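Local coordinates for uncharacterized protein VP1736 (Vibrio parahaemolyticus, PDB 3LXQ), which is of unknown function but carries a sulfatase-family domain of the alkaline phosphatase superfamily, at residues A[151-156]-A[187-192]; A[142-147]-A[160-165]; A[155-160]-A[437-442]; A[131-136]-A[303-308]; A[176-181]-A[199-204]. One frame throughout, in Å; residues are numbered along the deposited sequence.

Contact 1 of 5, residues A[151-156]-A[187-192]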
# COMPACT_ATOMS: atom_id res chain seq x y z
N ALA A 151 9.35 9.28 1.93
CA ALA A 151 7.96 9.41 1.45
C ALA A 151 7.40 10.83 1.68
O ALA A 151 7.81 11.53 2.61
CB ALA A 151 7.10 8.39 2.15
N VAL A 152 6.45 11.22 0.83
CA VAL A 152 5.86 12.56 0.86
C VAL A 152 5.07 12.86 2.13
O VAL A 152 4.68 14.00 2.37
CB VAL A 152 4.93 12.84 -0.37
CG1 VAL A 152 5.63 12.53 -1.69
CG2 VAL A 152 3.60 12.11 -0.24
N VAL A 153 4.83 11.84 2.96
CA VAL A 153 4.20 12.06 4.27
C VAL A 153 5.08 13.00 5.10
O VAL A 153 4.58 13.76 5.94
CB VAL A 153 3.96 10.75 5.04
CG1 VAL A 153 3.29 11.01 6.40
CG2 VAL A 153 3.14 9.76 4.21
N LYS A 154 6.39 12.94 4.83
CA LYS A 154 7.38 13.71 5.59
C LYS A 154 8.04 14.84 4.79
O LYS A 154 8.94 15.51 5.30
CB LYS A 154 8.46 12.78 6.16
CG LYS A 154 7.95 11.88 7.27
CD LYS A 154 9.04 10.99 7.83
CE LYS A 154 8.58 10.38 9.14
NZ LYS A 154 9.53 9.36 9.64
N LEU A 155 7.60 15.07 3.56
CA LEU A 155 8.23 16.13 2.76
C LEU A 155 7.41 17.41 2.87
O LEU A 155 6.20 17.36 2.98
CB LEU A 155 8.45 15.68 1.32
CG LEU A 155 9.41 14.49 1.14
CD1 LEU A 155 9.51 14.12 -0.32
CD2 LEU A 155 10.80 14.78 1.71
N SER A 156 8.09 18.55 2.85
CA SER A 156 7.46 19.84 3.14
C SER A 156 6.49 20.34 2.06
O SER A 156 5.44 20.93 2.38
CB SER A 156 8.51 20.90 3.47
OG SER A 156 9.39 21.09 2.38
N ASP A 187 5.41 9.97 13.00
CA ASP A 187 5.78 9.96 11.57
C ASP A 187 5.07 11.05 10.75
O ASP A 187 4.89 10.91 9.54
CB ASP A 187 5.50 8.59 10.94
CG ASP A 187 6.67 7.62 11.05
OD1 ASP A 187 7.81 8.04 11.33
OD2 ASP A 187 6.43 6.41 10.83
N ASN A 188 4.65 12.13 11.41
CA ASN A 188 4.03 13.26 10.72
C ASN A 188 2.67 12.94 10.04
O ASN A 188 2.18 13.70 9.21
CB ASN A 188 5.03 13.84 9.70
CG ASN A 188 4.68 15.25 9.26
OD1 ASN A 188 4.74 15.57 8.08
ND2 ASN A 188 4.30 16.09 10.22
N MSE A 189 2.07 11.81 10.41
CA MSE A 189 0.85 11.34 9.73
C MSE A 189 -0.31 12.32 9.86
O MSE A 189 -0.88 12.73 8.84
CB MSE A 189 0.45 9.95 10.23
CG MSE A 189 1.47 8.89 9.88
SE MSE A 189 0.98 7.14 10.57
CE MSE A 189 0.74 7.61 12.47
N LYS A 190 -0.65 12.71 11.09
CA LYS A 190 -1.80 13.58 11.33
C LYS A 190 -1.75 14.85 10.49
O LYS A 190 -2.76 15.26 9.93
CB LYS A 190 -1.89 13.97 12.82
CG LYS A 190 -3.25 14.55 13.19
CD LYS A 190 -3.14 15.64 14.21
CE LYS A 190 -3.94 15.28 15.45
NZ LYS A 190 -3.23 14.19 16.20
N THR A 191 -0.58 15.46 10.42
CA THR A 191 -0.37 16.70 9.67
C THR A 191 -0.53 16.46 8.17
O THR A 191 -1.22 17.21 7.49
CB THR A 191 1.00 17.33 10.00
OG1 THR A 191 1.05 17.66 11.39
CG2 THR A 191 1.25 18.61 9.19
N PHE A 192 0.09 15.41 7.66
CA PHE A 192 -0.10 15.05 6.26
C PHE A 192 -1.55 14.69 5.94
O PHE A 192 -2.03 15.04 4.86
CB PHE A 192 0.81 13.89 5.87
CG PHE A 192 0.67 13.47 4.43
CD1 PHE A 192 1.27 14.20 3.41
CD2 PHE A 192 -0.05 12.33 4.09
CE1 PHE A 192 1.17 13.80 2.08
CE2 PHE A 192 -0.14 11.91 2.76
CZ PHE A 192 0.46 12.66 1.75
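Val153 and Phe192 meet with their side chains at about a right angle, the ring taking the valine CA over one face while both valine methyls also touch the phenylalanine. Val153 CA sits over that face as a CH-pi contact, 4.0 Å from the centroid of the Phe192 ring and 21° off the normal, displaced toward the rim. With Val153 CG1 opposite the backbone N (chi1 -180°), that methyl is carried toward the start of the helix, between Phe192 CB at 3.8 Å and the carbonyl of Asp187 just before it, whose O is 3.5 Å away. The other methyl, CG2, lies near CD2 and CE2 of the same ring. Phe192 also reaches Val152: the side chains cross obliquely, CG2 of Val152 coming to 3.8 Å from Phe192 CZ, while Val152 O lies 3.5 Å from CE1.

On the partly exposed side the chemistry changes. Lys154, extended beyond CG, reaches across to Asp187 and closes a salt bridge from NZ to Asp187 OD1 at 2.7 Å. The ammonium comes from above the carboxylate plane, 51° out of it, so the pairing probably owes more to charge than to lone-pair direction.

Val134 of helix 133-141 packs on both Val153 and Asp187. Residues 151-154 form a type I beta turn, closed by Lys154 N to Ala151 O at 3.0 Å. The arrangement docks this turn on the N-terminal end of helix 189-195, the helix of a beta-alpha-beta unit in the sulfatase-family fold.

Contact 2 of 5, residues A[142-147]-A[160-165]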
# COMPACT_ATOMS: atom_id res chain seq x y z
N THR A 142 -1.95 7.78 -1.89
CA THR A 142 -1.59 8.68 -3.00
C THR A 142 -1.19 7.95 -4.30
O THR A 142 -1.30 8.51 -5.38
CB THR A 142 -0.40 9.60 -2.67
OG1 THR A 142 0.83 8.88 -2.80
CG2 THR A 142 -0.51 10.17 -1.28
N GLY A 143 -0.67 6.72 -4.18
CA GLY A 143 -0.28 5.96 -5.37
C GLY A 143 1.03 6.44 -5.95
O GLY A 143 1.44 5.98 -7.01
N PHE A 144 1.70 7.34 -5.22
CA PHE A 144 2.91 8.01 -5.67
C PHE A 144 4.04 7.02 -5.57
O PHE A 144 4.17 6.34 -4.55
CB PHE A 144 3.19 9.23 -4.78
CG PHE A 144 4.21 10.21 -5.34
CD1 PHE A 144 4.03 10.80 -6.59
CD2 PHE A 144 5.31 10.58 -4.57
CE1 PHE A 144 4.96 11.71 -7.08
CE2 PHE A 144 6.24 11.50 -5.05
CZ PHE A 144 6.07 12.07 -6.31
N PRO A 145 4.85 6.90 -6.63
CA PRO A 145 5.99 5.99 -6.63
C PRO A 145 7.10 6.49 -5.72
O PRO A 145 7.00 7.59 -5.18
CB PRO A 145 6.46 5.99 -8.10
CG PRO A 145 5.42 6.70 -8.87
CD PRO A 145 4.72 7.60 -7.92
N PRO A 146 8.14 5.68 -5.52
CA PRO A 146 9.20 5.95 -4.55
C PRO A 146 10.35 6.81 -5.09
O PRO A 146 10.51 6.96 -6.31
CB PRO A 146 9.71 4.54 -4.20
CG PRO A 146 9.45 3.72 -5.45
CD PRO A 146 8.24 4.35 -6.13
N SER A 147 11.13 7.38 -4.18
CA SER A 147 12.35 8.10 -4.53
C SER A 147 13.41 7.68 -3.54
O SER A 147 13.10 6.93 -2.61
CB SER A 147 12.11 9.63 -4.50
OG SER A 147 11.97 10.14 -3.18
N THR A 160 0.31 19.98 1.90
CA THR A 160 -0.97 20.56 1.54
C THR A 160 -1.20 20.46 0.04
O THR A 160 -0.26 20.61 -0.74
CB THR A 160 -1.08 22.04 2.01
OG1 THR A 160 -2.33 22.60 1.61
CG2 THR A 160 0.06 22.89 1.44
N GLY A 161 -2.44 20.21 -0.35
CA GLY A 161 -2.81 20.10 -1.75
C GLY A 161 -2.03 19.10 -2.60
O GLY A 161 -1.90 19.27 -3.80
N PHE A 162 -1.49 18.05 -1.97
CA PHE A 162 -0.89 16.95 -2.73
C PHE A 162 -2.02 16.01 -3.11
O PHE A 162 -3.05 15.95 -2.42
CB PHE A 162 0.16 16.23 -1.87
CG PHE A 162 1.13 15.36 -2.65
CD1 PHE A 162 2.20 15.93 -3.34
CD2 PHE A 162 1.00 13.97 -2.64
CE1 PHE A 162 3.10 15.13 -4.03
CE2 PHE A 162 1.88 13.16 -3.34
CZ PHE A 162 2.95 13.74 -4.03
N PHE A 163 -1.88 15.28 -4.22
CA PHE A 163 -2.92 14.34 -4.57
C PHE A 163 -3.03 13.17 -3.60
O PHE A 163 -2.03 12.48 -3.32
CB PHE A 163 -2.80 13.81 -6.02
CG PHE A 163 -3.82 12.75 -6.31
CD1 PHE A 163 -5.11 13.10 -6.70
CD2 PHE A 163 -3.54 11.42 -6.05
CE1 PHE A 163 -6.08 12.11 -6.90
CE2 PHE A 163 -4.51 10.44 -6.24
CZ PHE A 163 -5.75 10.77 -6.68
N THR A 164 -4.24 12.96 -3.08
CA THR A 164 -4.59 11.76 -2.30
C THR A 164 -6.00 11.29 -2.70
O THR A 164 -6.83 12.11 -3.09
CB THR A 164 -4.59 12.01 -0.75
OG1 THR A 164 -5.66 12.89 -0.39
CG2 THR A 164 -3.26 12.59 -0.26
N ILE A 165 -6.27 10.00 -2.57
CA ILE A 165 -7.63 9.49 -2.78
C ILE A 165 -8.56 9.96 -1.66
O ILE A 165 -9.77 9.95 -1.82
CB ILE A 165 -7.71 7.95 -2.91
CG1 ILE A 165 -7.18 7.25 -1.66
CG2 ILE A 165 -7.00 7.47 -4.20
CD1 ILE A 165 -7.75 5.83 -1.44
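Phe162 drives the edge of its ring into the face of Phe144, a T-shaped stack with planes at 90° and centroids 5.2 Å apart. The touching atom is Phe162 CZ, which stands over the centre of the Phe144 ring, 4.0 Å from CG and at nearly the same distance from most of the other ring carbons. Both CG atoms lie anti to the backbone N (chi1 -165° for Phe144, -163° for Phe162), which carries the rings toward each other beside the close approach of Thr142 and Thr164.

Thr142 packs next to this pair. Its CB lies 3.4 Å from Phe163 O, and its CG2 meets Thr164 CG2 at 3.8 Å, methyl against methyl. In return the Phe163 ring presents its edge to Thr142 O, which lies in the ring plane, 3.7 Å from Phe163 CD2.

Farther out, polar bonds fix these groups. Thr142 OG1 accepts from Phe144 N at 3.0 Å, an ST turn that sets the phenylalanine relative to the threonine, and also bonds to Glu138 O in the preceding helix. Tyr444, near the C-terminal end of the chain, joins its ring to both Phe144 and Phe162 and bonds through OH to Thr142 O. Thr164 OG1 caps helix 165-171 through Asp167 N and is also bonded to Asn196 O.

Both segments belong to the loop between helices 133-141 and 165-171, and no hydrogen bond joins them directly. Phe163 O is buried with no polar partner in the model, so cohesion here rests on aromatic and methyl packing.

Contact 3 of 5, residues A[155-160]-A[437-442]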
# COMPACT_ATOMS: atom_id res chain seq x y z
N LEU A 155 7.60 15.07 3.56
CA LEU A 155 8.23 16.13 2.76
C LEU A 155 7.41 17.41 2.87
O LEU A 155 6.20 17.36 2.98
CB LEU A 155 8.45 15.68 1.32
CG LEU A 155 9.41 14.49 1.14
CD1 LEU A 155 9.51 14.12 -0.32
CD2 LEU A 155 10.80 14.78 1.71
N SER A 156 8.09 18.55 2.85
CA SER A 156 7.46 19.84 3.14
C SER A 156 6.49 20.34 2.06
O SER A 156 5.44 20.93 2.38
CB SER A 156 8.51 20.90 3.47
OG SER A 156 9.39 21.09 2.38
N LYS A 157 6.81 20.10 0.79
CA LYS A 157 5.95 20.52 -0.32
C LYS A 157 4.65 19.71 -0.43
O LYS A 157 3.66 20.20 -0.97
CB LYS A 157 6.71 20.49 -1.65
CG LYS A 157 7.82 21.53 -1.74
CD LYS A 157 8.66 21.37 -3.01
CE LYS A 157 8.02 22.06 -4.21
NZ LYS A 157 8.82 21.80 -5.44
N SER A 158 4.66 18.48 0.09
CA SER A 158 3.49 17.60 0.01
C SER A 158 2.53 17.68 1.21
O SER A 158 1.64 16.83 1.36
CB SER A 158 3.94 16.15 -0.20
OG SER A 158 5.24 15.92 0.31
N GLN A 159 2.71 18.71 2.05
CA GLN A 159 1.93 18.82 3.29
C GLN A 159 0.52 19.36 3.06
O GLN A 159 -0.37 19.22 3.91
CB GLN A 159 2.68 19.64 4.34
CG GLN A 159 3.97 18.98 4.83
CD GLN A 159 3.76 17.53 5.24
OE1 GLN A 159 4.25 16.61 4.59
NE2 GLN A 159 3.01 17.32 6.32
N THR A 160 0.31 19.98 1.90
CA THR A 160 -0.97 20.56 1.54
C THR A 160 -1.20 20.46 0.04
O THR A 160 -0.26 20.61 -0.74
CB THR A 160 -1.08 22.04 2.01
OG1 THR A 160 -2.33 22.60 1.61
CG2 THR A 160 0.06 22.89 1.44
N LYS A 437 11.31 13.86 -9.63
CA LYS A 437 11.03 15.00 -10.50
C LYS A 437 9.62 15.56 -10.31
O LYS A 437 9.42 16.78 -10.38
CB LYS A 437 11.30 14.64 -11.96
CG LYS A 437 12.77 14.66 -12.36
CD LYS A 437 13.15 16.02 -12.94
CE LYS A 437 14.62 16.12 -13.29
NZ LYS A 437 15.47 16.56 -12.13
N ALA A 438 8.65 14.68 -10.07
CA ALA A 438 7.24 15.10 -9.92
C ALA A 438 7.08 15.94 -8.66
O ALA A 438 6.31 16.91 -8.64
CB ALA A 438 6.31 13.89 -9.88
N TYR A 439 7.82 15.54 -7.62
CA TYR A 439 7.87 16.27 -6.36
C TYR A 439 8.47 17.67 -6.56
O TYR A 439 7.84 18.66 -6.20
CB TYR A 439 8.66 15.49 -5.30
CG TYR A 439 8.79 16.25 -4.00
CD1 TYR A 439 9.99 16.87 -3.65
CD2 TYR A 439 7.71 16.38 -3.13
CE1 TYR A 439 10.11 17.59 -2.47
CE2 TYR A 439 7.81 17.10 -1.96
CZ TYR A 439 9.01 17.70 -1.63
OH TYR A 439 9.10 18.40 -0.45
N GLN A 440 9.67 17.72 -7.15
CA GLN A 440 10.32 18.99 -7.48
C GLN A 440 9.44 19.96 -8.27
O GLN A 440 9.50 21.16 -8.04
CB GLN A 440 11.59 18.75 -8.31
CG GLN A 440 12.72 18.10 -7.56
CD GLN A 440 13.97 17.94 -8.43
OE1 GLN A 440 14.30 18.83 -9.23
NE2 GLN A 440 14.66 16.82 -8.27
N ASN A 441 8.65 19.43 -9.19
CA ASN A 441 7.92 20.27 -10.14
C ASN A 441 6.42 20.40 -9.90
O ASN A 441 5.73 21.06 -10.68
CB ASN A 441 8.22 19.84 -11.57
CG ASN A 441 9.69 20.00 -11.93
OD1 ASN A 441 10.09 21.02 -12.48
ND2 ASN A 441 10.50 19.01 -11.59
N ASN A 442 5.95 19.80 -8.81
CA ASN A 442 4.53 19.87 -8.41
C ASN A 442 3.62 19.20 -9.42
O ASN A 442 2.55 19.72 -9.76
CB ASN A 442 4.10 21.32 -8.16
CG ASN A 442 5.06 22.05 -7.25
OD1 ASN A 442 5.82 22.90 -7.70
ND2 ASN A 442 5.04 21.71 -5.96
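Lys157 passes across Tyr439 toward the end of helix 422-441. At its root, CB touches Tyr439 OH at 3.4 Å, and CG stays near the same oxygen at 3.6 Å. CD moves onto the ring, 3.9 Å from Tyr439 CZ. A bend at chi3 (84°) then turns the chain, taking CE to Asn442 ND2 at 3.5 Å. The tip, NZ, stands among carbonyls of the last helical turn: Gln440 O is 2.8 Å away, and Tyr439 O accepts a weak hydrogen bond from NZ at 3.4 Å. This is where the helix ends in a Schellman motif, Asn442 taking positive phi with two bonds back into the final turn. An ammonium group at a helix C terminus would probably be favoured by the helix dipole. NZ also lies beyond one face of the Tyr439 ring, but too far for more than a weak cation-pi attraction.

The opposite face of that ring is covered by Leu155, whose CD1 stands 3.8 Å from the centroid, over the centre, as a CH-pi contact. The phenol oxygen is held by the loop backbone, accepting from Lys157 N at 3.1 Å with an N-H...O angle of 159°. Ser158 OG meets the ring at its edge, near CE2; its hydroxyl probably bonds to Val152 O, with Leu155 O also within reach.

Contact 4 of 5, residues A[131-136]-A[303-308]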
# COMPACT_ATOMS: atom_id res chain seq x y z
N THR A 131 10.30 0.31 2.32
CA THR A 131 10.60 -0.42 3.54
C THR A 131 10.08 0.26 4.81
O THR A 131 10.18 -0.32 5.90
CB THR A 131 12.11 -0.64 3.72
OG1 THR A 131 12.77 0.63 3.81
CG2 THR A 131 12.65 -1.44 2.56
N ARG A 132 9.53 1.46 4.67
CA ARG A 132 9.11 2.23 5.84
C ARG A 132 7.61 2.46 5.83
O ARG A 132 6.98 2.50 4.78
CB ARG A 132 9.86 3.57 5.91
CG ARG A 132 11.39 3.42 6.13
CD ARG A 132 12.09 4.72 5.82
NE ARG A 132 13.49 4.74 6.25
CZ ARG A 132 14.53 4.43 5.48
NH1 ARG A 132 14.35 4.05 4.21
NH2 ARG A 132 15.75 4.49 5.98
N SER A 133 7.05 2.58 7.03
CA SER A 133 5.63 2.77 7.20
C SER A 133 5.07 3.94 6.41
O SER A 133 4.04 3.78 5.73
CB SER A 133 5.29 2.88 8.69
OG SER A 133 5.59 1.66 9.36
N VAL A 134 5.72 5.11 6.46
CA VAL A 134 5.20 6.26 5.72
C VAL A 134 5.16 6.02 4.21
O VAL A 134 4.30 6.58 3.54
CB VAL A 134 5.90 7.63 6.03
CG1 VAL A 134 5.49 8.16 7.40
CG2 VAL A 134 7.40 7.57 5.88
N ARG A 135 6.07 5.19 3.68
CA ARG A 135 6.04 4.88 2.24
C ARG A 135 4.88 3.95 1.89
O ARG A 135 4.27 4.08 0.81
CB ARG A 135 7.39 4.35 1.73
CG ARG A 135 7.41 4.06 0.22
CD ARG A 135 8.74 4.44 -0.41
NE ARG A 135 8.86 5.88 -0.73
CZ ARG A 135 10.04 6.50 -0.81
NH1 ARG A 135 11.15 5.82 -0.55
NH2 ARG A 135 10.13 7.78 -1.13
N GLY A 136 4.53 3.06 2.81
CA GLY A 136 3.30 2.25 2.63
C GLY A 136 2.03 3.08 2.69
O GLY A 136 1.06 2.81 1.97
N ILE A 303 -3.69 -5.20 3.50
CA ILE A 303 -2.40 -5.03 2.84
C ILE A 303 -1.35 -4.52 3.84
O ILE A 303 -1.66 -3.70 4.70
CB ILE A 303 -2.53 -4.12 1.57
CG1 ILE A 303 -1.29 -4.26 0.67
CG2 ILE A 303 -2.84 -2.67 1.94
CD1 ILE A 303 -1.41 -3.62 -0.69
N ALA A 304 -0.12 -5.01 3.72
CA ALA A 304 0.96 -4.51 4.57
C ALA A 304 1.47 -3.15 4.09
O ALA A 304 1.21 -2.73 2.94
CB ALA A 304 2.11 -5.52 4.65
N ASP A 305 2.16 -2.44 4.97
CA ASP A 305 2.85 -1.21 4.59
C ASP A 305 4.25 -1.51 4.06
O ASP A 305 4.79 -0.73 3.28
CB ASP A 305 2.88 -0.20 5.75
CG ASP A 305 3.56 -0.75 7.00
OD1 ASP A 305 3.84 -1.97 7.09
OD2 ASP A 305 3.84 0.07 7.90
N HIS A 306 4.80 -2.66 4.47
CA HIS A 306 6.12 -3.16 4.06
C HIS A 306 6.41 -4.47 4.81
O HIS A 306 5.68 -4.82 5.74
CB HIS A 306 7.23 -2.15 4.38
CG HIS A 306 7.20 -1.66 5.80
ND1 HIS A 306 7.84 -2.32 6.83
CD2 HIS A 306 6.59 -0.60 6.36
CE1 HIS A 306 7.64 -1.67 7.96
NE2 HIS A 306 6.88 -0.62 7.71
N ASP A 307 7.46 -5.16 4.43
CA ASP A 307 7.93 -6.33 5.17
C ASP A 307 8.69 -5.83 6.39
O ASP A 307 9.12 -4.67 6.42
CB ASP A 307 8.84 -7.17 4.28
CG ASP A 307 9.27 -8.50 4.91
OD1 ASP A 307 8.70 -8.95 5.94
OD2 ASP A 307 10.18 -9.12 4.33
N ALA A 308 8.86 -6.68 7.40
CA ALA A 308 9.78 -6.38 8.48
C ALA A 308 11.13 -6.02 7.87
O ALA A 308 11.65 -6.75 7.02
CB ALA A 308 9.91 -7.56 9.42
O HOH W 1 0.79 -0.51 1.31
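Ser133 OG sits among three groups. It is within bonding distance of Asp305 OD2, at 2.8 Å, and of Glu94 OE2 in a neighbouring loop, and lies 3.1 Å from His306 NE2. The single hydroxyl proton cannot serve every acceptor at once, and which one takes it is not settled. With OG opposite its own carbonyl carbon (chi1 -65°), the hydroxyl is brought round to the edge of the imidazole.

His306 is sandwiched between two oxygens. Thr131 O lies over one face, 3.2 Å above the plane and toward the rim, and Asp305 OD1 over the opposite face at 3.1 Å. At the ring edge ND1 donates to Asp307 O at 2.7 Å, nearly straight at 172°; the acceptor is in the ring plane, although the donor stands above the carbonyl plane. This bond fixes the rotation of the ring and turns NE2 toward Ser133. Asp305 OD1 is steadied by Ser95 N.

Beside this cluster the backbones come close: Gly136 CA is 3.4 Å from Asp305 O in a CA-H...O contact. A water joins the segments too, donating to Ala304 O at 2.8 Å and weakly to Gly136 O.

The end of strand 298-304 thus meets the first turn of helix 133-141. The carboxylates of Asp305 and Glu94 stand close together beside an imidazole in a buried place. In the alkaline phosphatase superfamily acidic and histidine residues at this strand end commonly bind metal, so these groups may do so here, a cation then balancing the paired carboxylates.

Contact 5 of 5, residues A[176-181]-A[199-204]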
# COMPACT_ATOMS: atom_id res chain seq x y z
N THR A 176 -14.08 11.10 5.16
CA THR A 176 -12.76 10.45 5.13
C THR A 176 -12.11 10.45 6.51
O THR A 176 -12.13 11.46 7.22
CB THR A 176 -11.84 11.09 4.08
OG1 THR A 176 -11.76 12.50 4.30
CG2 THR A 176 -12.36 10.82 2.67
N GLN A 177 -11.54 9.31 6.89
CA GLN A 177 -10.99 9.15 8.23
C GLN A 177 -9.76 8.27 8.25
O GLN A 177 -9.51 7.50 7.33
CB GLN A 177 -12.04 8.62 9.22
CG GLN A 177 -12.52 7.21 8.90
CD GLN A 177 -13.35 6.60 10.02
OE1 GLN A 177 -13.85 7.29 10.90
NE2 GLN A 177 -13.49 5.27 9.98
N PHE A 178 -9.00 8.40 9.34
CA PHE A 178 -7.84 7.59 9.62
C PHE A 178 -8.05 7.04 11.02
O PHE A 178 -8.30 7.79 11.94
CB PHE A 178 -6.60 8.47 9.57
CG PHE A 178 -5.34 7.79 10.06
CD1 PHE A 178 -4.90 6.58 9.51
CD2 PHE A 178 -4.56 8.40 11.04
CE1 PHE A 178 -3.71 5.97 9.95
CE2 PHE A 178 -3.37 7.81 11.48
CZ PHE A 178 -2.95 6.59 10.93
N ILE A 179 -7.99 5.72 11.17
CA ILE A 179 -8.07 5.13 12.50
C ILE A 179 -6.72 4.51 12.86
O ILE A 179 -6.21 3.67 12.13
CB ILE A 179 -9.19 4.06 12.65
CG1 ILE A 179 -10.54 4.60 12.15
CG2 ILE A 179 -9.32 3.63 14.12
CD1 ILE A 179 -11.68 3.55 12.16
N TYR A 180 -6.20 4.92 14.01
CA TYR A 180 -4.90 4.51 14.51
C TYR A 180 -5.01 4.24 16.02
O TYR A 180 -5.84 4.85 16.70
CB TYR A 180 -3.91 5.64 14.25
CG TYR A 180 -2.45 5.33 14.48
CD1 TYR A 180 -1.87 4.19 13.95
CD2 TYR A 180 -1.65 6.21 15.20
CE1 TYR A 180 -0.54 3.92 14.15
CE2 TYR A 180 -0.30 5.95 15.41
CZ TYR A 180 0.25 4.80 14.88
OH TYR A 180 1.57 4.52 15.08
N GLY A 181 -4.18 3.34 16.54
CA GLY A 181 -4.16 3.00 17.95
C GLY A 181 -3.27 3.86 18.86
O GLY A 181 -3.53 3.97 20.06
N ASP A 199 -10.95 14.12 6.97
CA ASP A 199 -11.86 14.91 7.80
C ASP A 199 -11.60 14.65 9.28
O ASP A 199 -11.24 15.56 10.03
CB ASP A 199 -13.33 14.55 7.50
CG ASP A 199 -13.82 15.13 6.18
OD1 ASP A 199 -13.20 16.09 5.68
OD2 ASP A 199 -14.83 14.62 5.66
N GLN A 200 -11.81 13.40 9.69
CA GLN A 200 -11.72 12.96 11.07
C GLN A 200 -10.43 12.16 11.26
O GLN A 200 -10.02 11.42 10.37
CB GLN A 200 -12.94 12.10 11.39
CG GLN A 200 -12.85 11.26 12.66
CD GLN A 200 -14.02 10.30 12.81
OE1 GLN A 200 -14.64 10.23 13.87
NE2 GLN A 200 -14.33 9.56 11.74
N ILE A 201 -9.79 12.33 12.41
CA ILE A 201 -8.72 11.43 12.82
C ILE A 201 -9.05 10.87 14.20
O ILE A 201 -9.29 11.62 15.16
CB ILE A 201 -7.31 12.08 12.79
CG1 ILE A 201 -6.86 12.27 11.35
CG2 ILE A 201 -6.29 11.20 13.53
CD1 ILE A 201 -5.53 12.96 11.19
N VAL A 202 -9.10 9.55 14.25
CA VAL A 202 -9.37 8.80 15.46
C VAL A 202 -8.02 8.25 15.91
O VAL A 202 -7.36 7.53 15.17
CB VAL A 202 -10.36 7.65 15.17
CG1 VAL A 202 -10.71 6.89 16.44
CG2 VAL A 202 -11.63 8.19 14.50
N GLU A 203 -7.61 8.61 17.12
CA GLU A 203 -6.33 8.15 17.65
C GLU A 203 -6.43 7.76 19.13
O GLU A 203 -7.54 7.69 19.67
CB GLU A 203 -5.25 9.20 17.41
CG GLU A 203 -5.41 10.47 18.21
CD GLU A 203 -4.35 11.48 17.87
OE1 GLU A 203 -3.16 11.21 18.14
OE2 GLU A 203 -4.71 12.55 17.33
N GLU A 204 -5.29 7.53 19.78
CA GLU A 204 -5.26 6.98 21.14
C GLU A 204 -6.18 7.72 22.13
O GLU A 204 -6.88 7.08 22.92
CB GLU A 204 -3.82 6.92 21.68
CG GLU A 204 -3.68 6.00 22.89
CD GLU A 204 -2.24 5.85 23.39
OE1 GLU A 204 -1.30 6.39 22.75
OE2 GLU A 204 -2.05 5.18 24.43
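Phe178 and Val202 mark the tight middle of two parallel strands; the axes of strand segments 176-180 and 200-202 approach to 4.9 Å, 12° from parallel. Val202 N donates to Phe178 O at 3.0 Å, nearly along the C=O axis (176°), and Tyr180 N returns a bond to Val202 O at 3.1 Å. Phe178 N to Gln200 O is a weaker link of the ladder. Side chains pack in registered pairs: Phe178 CD2 meets Ile201 CG2 at 4.1 Å, the methyl at the edge of the ring, while on the other face of the sheet Ile179 CG2 meets Val202 CG1 at 4.2 Å. Gln177 and Gln200 lie side by side on that second face, pointing the same way.

Toward the start of the strands the contact opens to solvent at Asp199. Thr176 O takes two donors there, Asp199 N at 2.9 Å from above the carbonyl plane and Gln200 N at 3.2 Å. Thr176 OG1 adds only a weak bond from Asp199 N, its firmer partner being Gly197 O. At the other end, Glu204 CB packs on Gly181 O at 3.4 Å, and Glu203 turns to a salt bridge with Lys190.

Helix 189-195 connects the two strands as a beta-alpha-beta unit and covers the face of Phe178 and Ile201, Phe178 meeting Phe193 edge-to-face. Gln177, Ile179 and Val202 look toward helix 220-234; strand 241-246 continues the sheet beyond strand 175-180.

Overall arrangement
Contacts 2, 4 and 5 are buried, contact 1 is partly so, and contact 3 lies at the surface, its centre about 20 Å from the centre of the chain, against about 7 Å for contact 4. Contacts 1, 2 and 3 share the long loop between helices 133-141 and 165-171 and touch one another through it. Contact 1 reaches contact 5 through helix 189-195, and contacts 4 and 5 both involve strands of the same mixed sheet. Chemistry follows place: aromatic packing in contact 2, backbone ladder in contact 5, clustered polar groups in contact 4, and lysines working on the more exposed sides of contacts 1 and 3.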